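Local atomic coordinates of epoxyqueuosine reductase (Streptococcus thermophilus, PDB entry 5D6S), a protein that belongs to the QueG family of iron-sulfur proteins and holds cobalamin and two iron/sulfur clusters, with a helical C-terminal region beyond them. Residues A330-L341 with A357-K366. Residues are numbered along the deposited sequence; the frame is centred on the assembly and turned at random.
Sequences ANLHDRNAIVKL and AIWALGEIVK
Ile364, at the end of helix 351-364, pushes into the bend between helices 318-331 and 338-347, where both of its branches find partners. With CG1 anti to the carbonyl carbon (chi1 -73°), the long branch lies against the backbone of His333 and Asp334, CG1 3.9 Å from His333 CA, and its CD1 continues to Leu341 CD1, met tip to tip at 3.6 Å. The short branch packs its CG2 3.8 Å from Ile338 CG1; a beta-branched residue thus serves two neighbours at once. Leu341 is a knob in a hole formed by Ala357, Ala360, Leu361 and Ile364. Its fork spreads over the helix: CD1 faces Ile364 and Leu361, while CD2 lies 3.8 Å from Ala357 CB, a methyl that makes a shallow side of the hole. Ala330 and Ala360 face each other, CB to CB 3.7 Å, and such short side chains let the backbones come close. Trp359 CZ3 comes to 3.6 Å from Ala330 CB. Ile338 CD1 extends the apolar seam to Val365 CG2, 3.7 Å away, the two side chains crossing nearly at right angles.

At the solvent-exposed end of the contact, Lys366 CE lies over one face of the His333 imidazole, 4.0 Å from the ring centroid; the lysine is poorly ordered, so this CH-pi contact is loosely defined. His333 has positive phi and closes helix 318-331 with a Schellman motif. Asp334 OD1 accepts a hydrogen bond from Asn336 N, an Asx turn within the link. No hydrogen bond joins the segments; Glu363's carboxylate leads away, OE1 salt-bridged to Lys396. Three consecutive helices, 318-331, 338-347 and 351-364, pack together, consistent with a HEAT-like helical-repeat C-terminal region.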
ATOM      1  N   ALA A 330     -14.341  15.937   1.751  1.00 41.40           N
ATOM      2  CA  ALA A 330     -14.135  17.089   2.592  1.00 44.45           C
ATOM      3  C   ALA A 330     -12.924  17.919   2.111  1.00 48.69           C
ATOM      4  O   ALA A 330     -12.973  19.136   2.064  1.00 50.33           O
ATOM      5  CB  ALA A 330     -13.961  16.651   4.028  1.00 47.05           C
ATOM      6  N   ASN A 331     -11.839  17.243   1.749  1.00 49.56           N
ATOM      7  CA  ASN A 331     -10.663  17.920   1.203  1.00 51.65           C
ATOM      8  C   ASN A 331     -10.904  18.660  -0.115  1.00 53.50           C
ATOM      9  O   ASN A 331     -10.241  19.656  -0.392  1.00 61.25           O
ATOM     10  CB  ASN A 331      -9.517  16.923   1.028  1.00 51.06           C
ATOM     11  CG  ASN A 331      -8.894  16.557   2.347  1.00 53.55           C
ATOM     12  OD1 ASN A 331      -9.075  17.278   3.355  1.00 48.04           O
ATOM     13  ND2 ASN A 331      -8.173  15.441   2.377  1.00 48.43           N
ATOM     14  N   LEU A 332     -11.862  18.193  -0.910  1.00 51.98           N
ATOM     15  CA  LEU A 332     -12.317  18.926  -2.078  1.00 51.87           C
ATOM     16  C   LEU A 332     -13.379  20.003  -1.804  1.00 50.88           C
ATOM     17  O   LEU A 332     -13.818  20.655  -2.755  1.00 55.62           O
ATOM     18  CB  LEU A 332     -12.879  17.959  -3.113  1.00 55.49           C
ATOM     19  CG  LEU A 332     -11.865  16.957  -3.642  1.00 54.14           C
ATOM     20  CD1 LEU A 332     -12.574  15.828  -4.361  1.00 50.20           C
ATOM     21  CD2 LEU A 332     -10.870  17.649  -4.564  1.00 55.82           C
ATOM     22  N   HIS A 333     -13.795  20.199  -0.547  1.00 51.95           N
ATOM     23  CA  HIS A 333     -14.879  21.156  -0.217  1.00 58.74           C
ATOM     24  C   HIS A 333     -16.157  20.982  -1.059  1.00 64.02           C
ATOM     25  O   HIS A 333     -16.818  21.969  -1.415  1.00 70.26           O
ATOM     26  CB  HIS A 333     -14.362  22.577  -0.369  1.00 61.17           C
ATOM     27  CG  HIS A 333     -13.058  22.795   0.314  1.00 70.55           C
ATOM     28  ND1 HIS A 333     -12.960  22.947   1.679  1.00 76.86           N
ATOM     29  CD2 HIS A 333     -11.795  22.852  -0.167  1.00 74.59           C
ATOM     30  CE1 HIS A 333     -11.690  23.083   2.011  1.00 80.13           C
ATOM     31  NE2 HIS A 333     -10.963  23.032   0.910  1.00 79.67           N
ATOM     32  N   ASP A 334     -16.487  19.730  -1.388  1.00 62.27           N
ATOM     33  CA  ASP A 334     -17.523  19.428  -2.383  1.00 62.65           C
ATOM     34  C   ASP A 334     -18.907  19.658  -1.825  1.00 56.07           C
ATOM     35  O   ASP A 334     -19.435  18.804  -1.114  1.00 61.12           O
ATOM     36  CB  ASP A 334     -17.410  17.980  -2.874  1.00 63.98           C
ATOM     37  CG  ASP A 334     -18.330  17.680  -4.055  1.00 67.62           C
ATOM     38  OD1 ASP A 334     -19.005  18.625  -4.554  1.00 61.59           O
ATOM     39  OD2 ASP A 334     -18.333  16.508  -4.519  1.00 62.11           O
ATOM     40  N   ARG A 335     -19.511  20.785  -2.190  1.00 57.91           N
ATOM     41  CA  ARG A 335     -20.878  21.097  -1.752  1.00 61.58           C
ATOM     42  C   ARG A 335     -21.891  20.038  -2.196  1.00 50.09           C
ATOM     43  O   ARG A 335     -22.923  19.873  -1.564  1.00 51.16           O
ATOM     44  CB  ARG A 335     -21.331  22.470  -2.240  1.00 65.37           C
ATOM     45  CG  ARG A 335     -20.594  23.634  -1.594  1.00 73.24           C
ATOM     46  CD  ARG A 335     -21.280  24.960  -1.909  1.00 80.15           C
ATOM     47  NE  ARG A 335     -22.597  25.070  -1.273  1.00 83.24           N
ATOM     48  CZ  ARG A 335     -22.793  25.362   0.012  1.00 78.74           C
ATOM     49  NH1 ARG A 335     -21.756  25.572   0.835  1.00 74.72           N
ATOM     50  NH2 ARG A 335     -24.033  25.441   0.477  1.00 73.94           N
ATOM     51  N   ASN A 336     -21.574  19.280  -3.231  1.00 50.46           N
ATOM     52  CA  ASN A 336     -22.506  18.233  -3.702  1.00 53.79           C
ATOM     53  C   ASN A 336     -22.592  17.007  -2.815  1.00 53.03           C
ATOM     54  O   ASN A 336     -23.494  16.169  -2.969  1.00 55.78           O
ATOM     55  CB  ASN A 336     -22.180  17.797  -5.130  1.00 50.06           C
ATOM     56  CG  ASN A 336     -22.369  18.913  -6.128  1.00 54.03           C
ATOM     57  OD1 ASN A 336     -23.077  19.887  -5.886  1.00 55.03           O
ATOM     58  ND2 ASN A 336     -21.687  18.801  -7.244  1.00 67.94           N
ATOM     59  N   ALA A 337     -21.674  16.886  -1.871  1.00 52.20           N
ATOM     60  CA  ALA A 337     -21.713  15.748  -0.961  1.00 46.89           C
ATOM     61  C   ALA A 337     -22.650  15.997   0.239  1.00 46.01           C
ATOM     62  O   ALA A 337     -22.989  15.069   0.973  1.00 43.65           O
ATOM     63  CB  ALA A 337     -20.316  15.441  -0.501  1.00 44.36           C
ATOM     64  N   ILE A 338     -23.028  17.256   0.467  1.00 44.14           N
ATOM     65  CA  ILE A 338     -23.638  17.623   1.740  1.00 44.02           C
ATOM     66  C   ILE A 338     -24.829  16.710   2.006  1.00 46.67           C
ATOM     67  O   ILE A 338     -24.962  16.174   3.097  1.00 54.31           O
ATOM     68  CB  ILE A 338     -24.008  19.112   1.785  1.00 42.54           C
ATOM     69  CG1 ILE A 338     -22.724  19.957   1.838  1.00 43.87           C
ATOM     70  CG2 ILE A 338     -24.854  19.451   2.989  1.00 40.54           C
ATOM     71  CD1 ILE A 338     -22.923  21.451   1.623  1.00 42.80           C
ATOM     72  N   VAL A 339     -25.692  16.531   1.020  1.00 48.36           N
ATOM     73  CA  VAL A 339     -26.933  15.820   1.280  1.00 50.61           C
ATOM     74  C   VAL A 339     -26.613  14.350   1.597  1.00 51.27           C
ATOM     75  O   VAL A 339     -27.260  13.709   2.449  1.00 43.48           O
ATOM     76  CB  VAL A 339     -28.040  16.029   0.210  1.00 48.54           C
ATOM     77  CG1 VAL A 339     -27.508  16.605  -1.086  1.00 58.73           C
ATOM     78  CG2 VAL A 339     -28.818  14.742  -0.048  1.00 51.42           C
ATOM     79  N   LYS A 340     -25.597  13.818   0.939  1.00 48.23           N
ATOM     80  CA  LYS A 340     -25.170  12.447   1.233  1.00 43.40           C
ATOM     81  C   LYS A 340     -24.586  12.288   2.639  1.00 39.51           C
ATOM     82  O   LYS A 340     -24.804  11.295   3.331  1.00 35.17           O
ATOM     83  CB  LYS A 340     -24.144  11.983   0.201  1.00 41.01           C
ATOM     84  CG  LYS A 340     -23.673  10.552   0.395  1.00 40.11           C
ATOM     85  CD  LYS A 340     -24.807   9.569   0.464  1.00 45.29           C
ATOM     86  CE  LYS A 340     -24.289   8.140   0.586  1.00 50.68           C
ATOM     87  NZ  LYS A 340     -25.408   7.163   0.639  1.00 50.26           N
ATOM     88  N   LEU A 341     -23.789  13.250   3.034  1.00 42.81           N
ATOM     89  CA  LEU A 341     -23.209  13.224   4.359  1.00 43.16           C
ATOM     90  C   LEU A 341     -24.336  13.270   5.394  1.00 41.08           C
ATOM     91  O   LEU A 341     -24.251  12.650   6.439  1.00 45.66           O
ATOM     92  CB  LEU A 341     -22.225  14.399   4.511  1.00 45.33           C
ATOM     93  CG  LEU A 341     -21.004  14.312   3.577  1.00 42.88           C
ATOM     94  CD1 LEU A 341     -20.274  15.621   3.479  1.00 46.62           C
ATOM     95  CD2 LEU A 341     -20.028  13.240   4.027  1.00 40.16           C
ATOM     96  N   ALA A 357     -18.180  12.033   8.695  1.00 44.21           N
ATOM     97  CA  ALA A 357     -19.094  12.918   7.978  1.00 40.85           C
ATOM     98  C   ALA A 357     -19.394  14.217   8.752  1.00 42.36           C
ATOM     99  O   ALA A 357     -19.428  15.286   8.157  1.00 44.36           O
ATOM    100  CB  ALA A 357     -20.385  12.195   7.645  1.00 37.06           C
ATOM    101  N   ILE A 358     -19.603  14.124  10.065  1.00 39.14           N
ATOM    102  CA  ILE A 358     -19.828  15.314  10.874  1.00 39.18           C
ATOM    103  C   ILE A 358     -18.668  16.291  10.742  1.00 44.92           C
ATOM    104  O   ILE A 358     -18.867  17.463  10.444  1.00 46.73           O
ATOM    105  CB  ILE A 358     -20.019  14.937  12.350  1.00 42.78           C
ATOM    106  CG1 ILE A 358     -21.415  14.339  12.531  1.00 41.57           C
ATOM    107  CG2 ILE A 358     -19.852  16.157  13.237  1.00 42.85           C
ATOM    108  CD1 ILE A 358     -21.593  13.714  13.872  1.00 45.70           C
ATOM    109  N   TRP A 359     -17.442  15.773  10.872  1.00 45.48           N
ATOM    110  CA  TRP A 359     -16.262  16.555  10.597  1.00 42.28           C
ATOM    111  C   TRP A 359     -16.320  17.152   9.198  1.00 36.85           C
ATOM    112  O   TRP A 359     -16.024  18.326   9.002  1.00 42.19           O
ATOM    113  CB  TRP A 359     -14.994  15.687  10.730  1.00 45.29           C
ATOM    114  CG  TRP A 359     -13.721  16.375  10.282  1.00 44.05           C
ATOM    115  CD1 TRP A 359     -13.041  17.347  10.951  1.00 44.25           C
ATOM    116  CD2 TRP A 359     -13.009  16.156   9.071  1.00 44.12           C
ATOM    117  NE1 TRP A 359     -11.929  17.737  10.234  1.00 44.51           N
ATOM    118  CE2 TRP A 359     -11.882  17.014   9.080  1.00 44.88           C
ATOM    119  CE3 TRP A 359     -13.191  15.310   7.989  1.00 46.79           C
ATOM    120  CZ2 TRP A 359     -10.965  17.058   8.037  1.00 45.19           C
ATOM    121  CZ3 TRP A 359     -12.260  15.350   6.929  1.00 47.80           C
ATOM    122  CH2 TRP A 359     -11.171  16.217   6.967  1.00 43.64           C
ATOM    123  N   ALA A 360     -16.642  16.316   8.229  1.00 35.81           N
ATOM    124  CA  ALA A 360     -16.597  16.703   6.821  1.00 36.79           C
ATOM    125  C   ALA A 360     -17.520  17.908   6.554  1.00 38.37           C
ATOM    126  O   ALA A 360     -17.166  18.815   5.764  1.00 34.09           O
ATOM    127  CB  ALA A 360     -16.937  15.522   5.921  1.00 36.71           C
ATOM    128  N   LEU A 361     -18.674  17.953   7.217  1.00 40.44           N
ATOM    129  CA  LEU A 361     -19.543  19.127   7.058  1.00 43.48           C
ATOM    130  C   LEU A 361     -18.885  20.404   7.573  1.00 50.31           C
ATOM    131  O   LEU A 361     -19.075  21.471   6.994  1.00 53.35           O
ATOM    132  CB  LEU A 361     -20.882  18.913   7.715  1.00 42.41           C
ATOM    133  CG  LEU A 361     -21.779  17.883   7.036  1.00 42.03           C
ATOM    134  CD1 LEU A 361     -22.975  17.617   7.917  1.00 41.73           C
ATOM    135  CD2 LEU A 361     -22.243  18.321   5.668  1.00 44.90           C
ATOM    136  N   GLY A 362     -18.085  20.293   8.628  1.00 48.48           N
ATOM    137  CA  GLY A 362     -17.389  21.453   9.151  1.00 54.37           C
ATOM    138  C   GLY A 362     -16.317  21.977   8.214  1.00 55.28           C
ATOM    139  O   GLY A 362     -15.856  23.109   8.335  1.00 64.68           O
ATOM    140  N   GLU A 363     -15.913  21.143   7.283  1.00 50.56           N
ATOM    141  CA  GLU A 363     -14.903  21.509   6.323  1.00 52.49           C
ATOM    142  C   GLU A 363     -15.554  22.118   5.071  1.00 53.03           C
ATOM    143  O   GLU A 363     -15.080  23.125   4.535  1.00 54.63           O
ATOM    144  CB  GLU A 363     -14.102  20.234   5.957  1.00 55.21           C
ATOM    145  CG  GLU A 363     -12.753  20.007   6.658  1.00 62.16           C
ATOM    146  CD  GLU A 363     -12.410  20.970   7.783  1.00 59.80           C
ATOM    147  OE1 GLU A 363     -13.043  20.935   8.855  1.00 59.60           O
ATOM    148  OE2 GLU A 363     -11.469  21.760   7.579  1.00 64.49           O
ATOM    149  N   ILE A 364     -16.587  21.434   4.573  1.00 50.07           N
ATOM    150  CA  ILE A 364     -17.257  21.761   3.316  1.00 48.26           C
ATOM    151  C   ILE A 364     -18.079  23.042   3.432  1.00 49.16           C
ATOM    152  O   ILE A 364     -17.966  23.917   2.590  1.00 50.69           O
ATOM    153  CB  ILE A 364     -18.147  20.571   2.855  1.00 45.47           C
ATOM    154  CG1 ILE A 364     -17.258  19.432   2.347  1.00 44.95           C
ATOM    155  CG2 ILE A 364     -19.110  20.980   1.759  1.00 48.43           C
ATOM    156  CD1 ILE A 364     -17.902  18.061   2.346  1.00 42.30           C
ATOM    157  N   VAL A 365     -18.907  23.150   4.465  1.00 53.16           N
ATOM    158  CA  VAL A 365     -19.792  24.310   4.624  1.00 57.87           C
ATOM    159  C   VAL A 365     -19.028  25.468   5.267  1.00 65.63           C
ATOM    160  O   VAL A 365     -18.977  25.589   6.493  1.00 64.60           O
ATOM    161  CB  VAL A 365     -21.003  23.961   5.478  1.00 63.53           C
ATOM    162  CG1 VAL A 365     -21.917  25.161   5.616  1.00 69.19           C
ATOM    163  CG2 VAL A 365     -21.757  22.780   4.876  1.00 65.96           C
ATOM    164  N   LYS A 366     -18.423  26.315   4.435  1.00 75.22           N
ATOM    165  CA  LYS A 366     -17.492  27.337   4.922  1.00 76.00           C
ATOM    166  C   LYS A 366     -18.200  28.488   5.627  1.00 79.71           C
ATOM    167  O   LYS A 366     -17.704  28.968   6.649  1.00 91.01           O
ATOM    168  CB  LYS A 366     -16.615  27.841   3.785  1.00 81.29           C
ATOM    169  CG  LYS A 366     -15.581  26.815   3.337  1.00 85.66           C
ATOM    170  CD  LYS A 366     -14.658  27.360   2.261  1.00 92.57           C
ATOM    171  CE  LYS A 366     -13.343  26.589   2.188  1.00110.19           C
ATOM    172  NZ  LYS A 366     -12.358  27.215   1.249  1.00111.59           N
TER